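Local atomic coordinates of agrin (Gallus gallus, PDB entry 1PZ7), a protein that probably organises postsynaptic receptor clusters at the neuromuscular junction, its activity being modulated by alternative splicing and calcium binding. Residues 42-54 / 140-152. Residues are numbered along the deposited sequence; the frame is centred on the assembly and turned at random.
Sequences PSEKALQSNHFEL and GATQLDTDGALWL. With CA (calcium ion), chain C.
With chi1 at -175°, E44 swings CG away from its backbone N and runs out extended over D145, whose own first torsion sets the carboxylate beside its backbone N. The E44 carboxylate lies against the D145 methylene, OE2 to CB 3.4 Å, its plane turned 30° from that of the D145 carboxylate. The two like charges are bridged by a water that donates to E44 OE1 and to D145 OD1, while D145 OD2 binds calcium at 2.5 Å, which probably eases the repulsion. Q143 adds its backbone O to the metal, and D76 and L93 complete the protein ligands. The ion lies at the edge of the laminin G beta-sandwich, with ligands from both sheets: Q143 and D145 at strand 144-146, D76 and L93 next to strands 77-83 and 86-92. Strands 45-47 and 144-146 pair antiparallel; K45 and T146 exchange backbone hydrogen bonds, as do L47 and L144. On the face carrying these four side chains, L47 CD1 rests on T146 CG2 at 3.8 Å, and between the two sheets F52 CE1 approaches L150 CD1 obliquely at 4.4 Å. At the other end Q48 and Q143 lie side by side, amide planes 75° apart, and Q143 NE2 makes a weak hydrogen bond of 3.0 Å to Q48 OE1. One water accepts from Q143 NE2 and also hydrogen-bonds T142 OG1. Beyond D145, T146 OG1 accepts from G148 N in an ST turn.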
# COMPACT_ATOMS: atom_id res chain seq x y z
N PRO A 42 22.21 7.73 -5.47
CA PRO A 42 21.11 8.53 -4.93
C PRO A 42 19.94 8.66 -5.92
O PRO A 42 19.31 7.67 -6.31
CB PRO A 42 21.80 9.88 -4.81
CG PRO A 42 22.65 9.92 -6.13
CD PRO A 42 22.80 8.44 -6.61
N SER A 43 19.66 9.90 -6.30
CA SER A 43 18.64 10.26 -7.29
C SER A 43 17.24 9.70 -7.05
O SER A 43 16.64 9.93 -6.00
CB SER A 43 19.14 9.92 -8.70
OG SER A 43 18.39 10.63 -9.68
N GLU A 44 16.71 8.95 -8.03
CA GLU A 44 15.32 8.56 -8.01
C GLU A 44 15.02 7.47 -9.05
O GLU A 44 15.92 7.02 -9.77
CB GLU A 44 14.50 9.83 -8.28
CG GLU A 44 12.99 9.73 -8.19
CD GLU A 44 12.32 11.08 -8.38
OE1 GLU A 44 12.56 11.72 -9.43
OE2 GLU A 44 11.56 11.50 -7.48
N LYS A 45 13.77 7.04 -9.12
CA LYS A 45 13.30 6.05 -10.08
C LYS A 45 12.06 6.61 -10.76
O LYS A 45 11.27 7.28 -10.12
CB LYS A 45 12.92 4.75 -9.37
CG LYS A 45 14.06 4.08 -8.61
CD LYS A 45 15.07 3.45 -9.56
CE LYS A 45 14.53 2.18 -10.22
NZ LYS A 45 13.56 2.46 -11.31
N ALA A 46 11.89 6.33 -12.05
CA ALA A 46 10.69 6.75 -12.77
C ALA A 46 9.92 5.50 -13.18
O ALA A 46 10.08 5.00 -14.30
CB ALA A 46 11.07 7.58 -13.99
N LEU A 47 9.08 5.01 -12.28
CA LEU A 47 8.39 3.74 -12.48
C LEU A 47 7.19 3.80 -13.41
O LEU A 47 6.26 4.59 -13.21
CB LEU A 47 7.93 3.17 -11.14
CG LEU A 47 9.04 2.88 -10.13
CD1 LEU A 47 8.43 2.31 -8.86
CD2 LEU A 47 10.06 1.91 -10.72
N GLN A 48 7.22 2.94 -14.42
CA GLN A 48 6.14 2.82 -15.38
C GLN A 48 4.94 2.13 -14.76
O GLN A 48 3.80 2.39 -15.14
CB GLN A 48 6.61 2.00 -16.58
CG GLN A 48 7.74 2.64 -17.35
CD GLN A 48 7.31 3.89 -18.08
OE1 GLN A 48 8.11 4.81 -18.27
NE2 GLN A 48 6.05 3.93 -18.48
N SER A 49 5.19 1.26 -13.79
CA SER A 49 4.13 0.48 -13.18
C SER A 49 4.35 0.19 -11.70
O SER A 49 5.44 0.41 -11.16
CB SER A 49 3.98 -0.85 -13.91
OG SER A 49 5.14 -1.65 -13.72
N ASN A 50 3.29 -0.29 -11.06
CA ASN A 50 3.32 -0.77 -9.69
C ASN A 50 2.39 -1.95 -9.61
O ASN A 50 1.32 -1.93 -10.21
CB ASN A 50 2.82 0.28 -8.69
CG ASN A 50 3.74 1.46 -8.57
OD1 ASN A 50 4.74 1.43 -7.85
ND2 ASN A 50 3.40 2.54 -9.24
N HIS A 51 2.78 -2.98 -8.87
CA HIS A 51 1.92 -4.14 -8.67
C HIS A 51 1.98 -4.52 -7.20
O HIS A 51 3.06 -4.69 -6.64
CB HIS A 51 2.36 -5.31 -9.55
CG HIS A 51 1.99 -5.15 -10.99
ND1 HIS A 51 2.66 -4.30 -11.84
CD2 HIS A 51 1.02 -5.75 -11.73
CE1 HIS A 51 2.12 -4.37 -13.05
NE2 HIS A 51 1.13 -5.24 -13.01
N PHE A 52 0.80 -4.63 -6.59
CA PHE A 52 0.68 -5.01 -5.19
C PHE A 52 -0.32 -6.14 -5.03
O PHE A 52 -1.40 -6.11 -5.63
CB PHE A 52 0.18 -3.84 -4.35
CG PHE A 52 1.03 -2.60 -4.46
CD1 PHE A 52 2.27 -2.55 -3.86
CD2 PHE A 52 0.56 -1.49 -5.14
CE1 PHE A 52 3.05 -1.41 -3.95
CE2 PHE A 52 1.34 -0.36 -5.23
CZ PHE A 52 2.58 -0.32 -4.63
N GLU A 53 0.03 -7.12 -4.21
CA GLU A 53 -0.88 -8.19 -3.86
C GLU A 53 -0.64 -8.46 -2.39
O GLU A 53 0.50 -8.41 -1.93
CB GLU A 53 -0.58 -9.46 -4.64
CG GLU A 53 -1.14 -9.49 -6.05
CD GLU A 53 -1.26 -10.91 -6.58
OE1 GLU A 53 -2.00 -11.72 -5.98
OE2 GLU A 53 -0.59 -11.21 -7.58
N LEU A 54 -1.71 -8.72 -1.66
CA LEU A 54 -1.58 -9.01 -0.24
C LEU A 54 -2.89 -9.53 0.29
O LEU A 54 -3.92 -9.43 -0.36
CB LEU A 54 -1.15 -7.77 0.55
CG LEU A 54 -2.13 -6.60 0.66
CD1 LEU A 54 -1.78 -5.69 1.83
CD2 LEU A 54 -2.18 -5.79 -0.63
N GLY A 140 -1.23 13.36 -18.77
CA GLY A 140 0.00 14.06 -18.47
C GLY A 140 1.05 13.07 -17.98
O GLY A 140 1.61 12.30 -18.76
N ALA A 141 1.29 13.08 -16.67
CA ALA A 141 2.29 12.21 -16.07
C ALA A 141 1.86 10.73 -16.10
O ALA A 141 0.69 10.41 -15.91
CB ALA A 141 2.56 12.64 -14.63
N THR A 142 2.83 9.85 -16.35
CA THR A 142 2.59 8.42 -16.44
C THR A 142 3.52 7.61 -15.56
O THR A 142 3.37 6.40 -15.44
CB THR A 142 2.81 7.91 -17.88
OG1 THR A 142 4.20 8.00 -18.22
CG2 THR A 142 2.11 8.80 -18.89
N GLN A 143 4.50 8.29 -14.97
CA GLN A 143 5.52 7.61 -14.19
C GLN A 143 5.49 8.05 -12.74
O GLN A 143 5.24 9.21 -12.43
CB GLN A 143 6.90 7.90 -14.80
CG GLN A 143 7.05 7.37 -16.22
CD GLN A 143 8.05 8.14 -17.06
OE1 GLN A 143 8.73 9.04 -16.56
NE2 GLN A 143 8.15 7.77 -18.33
N LEU A 144 5.73 7.10 -11.84
CA LEU A 144 5.79 7.39 -10.42
C LEU A 144 7.24 7.59 -10.06
O LEU A 144 8.04 6.65 -10.08
CB LEU A 144 5.16 6.26 -9.62
CG LEU A 144 4.66 6.69 -8.24
CD1 LEU A 144 3.63 5.70 -7.71
CD2 LEU A 144 5.81 6.87 -7.26
N ASP A 145 7.59 8.84 -9.76
CA ASP A 145 8.96 9.19 -9.40
C ASP A 145 9.16 8.95 -7.92
O ASP A 145 8.55 9.60 -7.08
CB ASP A 145 9.23 10.64 -9.77
CG ASP A 145 9.01 10.91 -11.23
OD1 ASP A 145 9.67 10.25 -12.06
OD2 ASP A 145 8.17 11.74 -11.64
N THR A 146 10.03 8.00 -7.60
CA THR A 146 10.23 7.59 -6.22
C THR A 146 11.64 7.09 -5.94
O THR A 146 12.39 6.75 -6.86
CB THR A 146 9.22 6.47 -5.86
OG1 THR A 146 9.45 6.02 -4.52
CG2 THR A 146 9.45 5.23 -6.72
N ASP A 147 11.99 7.06 -4.66
CA ASP A 147 13.27 6.55 -4.21
C ASP A 147 13.16 5.05 -3.96
O ASP A 147 14.16 4.38 -3.70
CB ASP A 147 13.73 7.27 -2.94
CG ASP A 147 12.78 7.09 -1.77
OD1 ASP A 147 13.16 7.44 -0.63
OD2 ASP A 147 11.62 6.62 -1.89
N GLY A 148 11.94 4.52 -4.03
CA GLY A 148 11.70 3.11 -3.79
C GLY A 148 11.19 2.80 -2.39
O GLY A 148 10.98 1.63 -2.05
N ALA A 149 10.98 3.83 -1.58
CA ALA A 149 10.50 3.63 -0.21
C ALA A 149 9.08 3.06 -0.21
O ALA A 149 8.24 3.45 -1.02
CB ALA A 149 10.53 4.93 0.57
N LEU A 150 8.83 2.15 0.72
CA LEU A 150 7.52 1.54 0.88
C LEU A 150 7.21 1.38 2.36
O LEU A 150 8.04 0.89 3.12
CB LEU A 150 7.50 0.17 0.18
CG LEU A 150 6.26 -0.70 0.41
CD1 LEU A 150 5.06 -0.08 -0.23
CD2 LEU A 150 6.51 -2.10 -0.14
N TRP A 151 6.02 1.80 2.77
CA TRP A 151 5.61 1.68 4.16
C TRP A 151 4.35 0.82 4.25
O TRP A 151 3.45 0.95 3.42
CB TRP A 151 5.35 3.05 4.78
CG TRP A 151 6.58 3.89 4.94
CD1 TRP A 151 7.08 4.79 4.04
CD2 TRP A 151 7.46 3.92 6.06
NE1 TRP A 151 8.22 5.37 4.54
CE2 TRP A 151 8.48 4.85 5.78
CE3 TRP A 151 7.50 3.24 7.28
CZ2 TRP A 151 9.52 5.12 6.66
CZ3 TRP A 151 8.53 3.51 8.16
CH2 TRP A 151 9.53 4.44 7.85
N LEU A 152 4.30 -0.04 5.25
CA LEU A 152 3.16 -0.92 5.44
C LEU A 152 2.54 -0.67 6.80
O LEU A 152 3.25 -0.55 7.79
CB LEU A 152 3.64 -2.37 5.34
CG LEU A 152 2.62 -3.50 5.23
CD1 LEU A 152 1.83 -3.41 3.95
CD2 LEU A 152 3.35 -4.83 5.31
CA CA C . 5.75 11.41 -11.87
O HOH W 1 12.27 9.95 -11.73
O HOH W 2 5.73 6.22 -19.53
O HOH W 3 6.01 13.92 -10.67
O HOH W 4 6.29 12.15 -14.09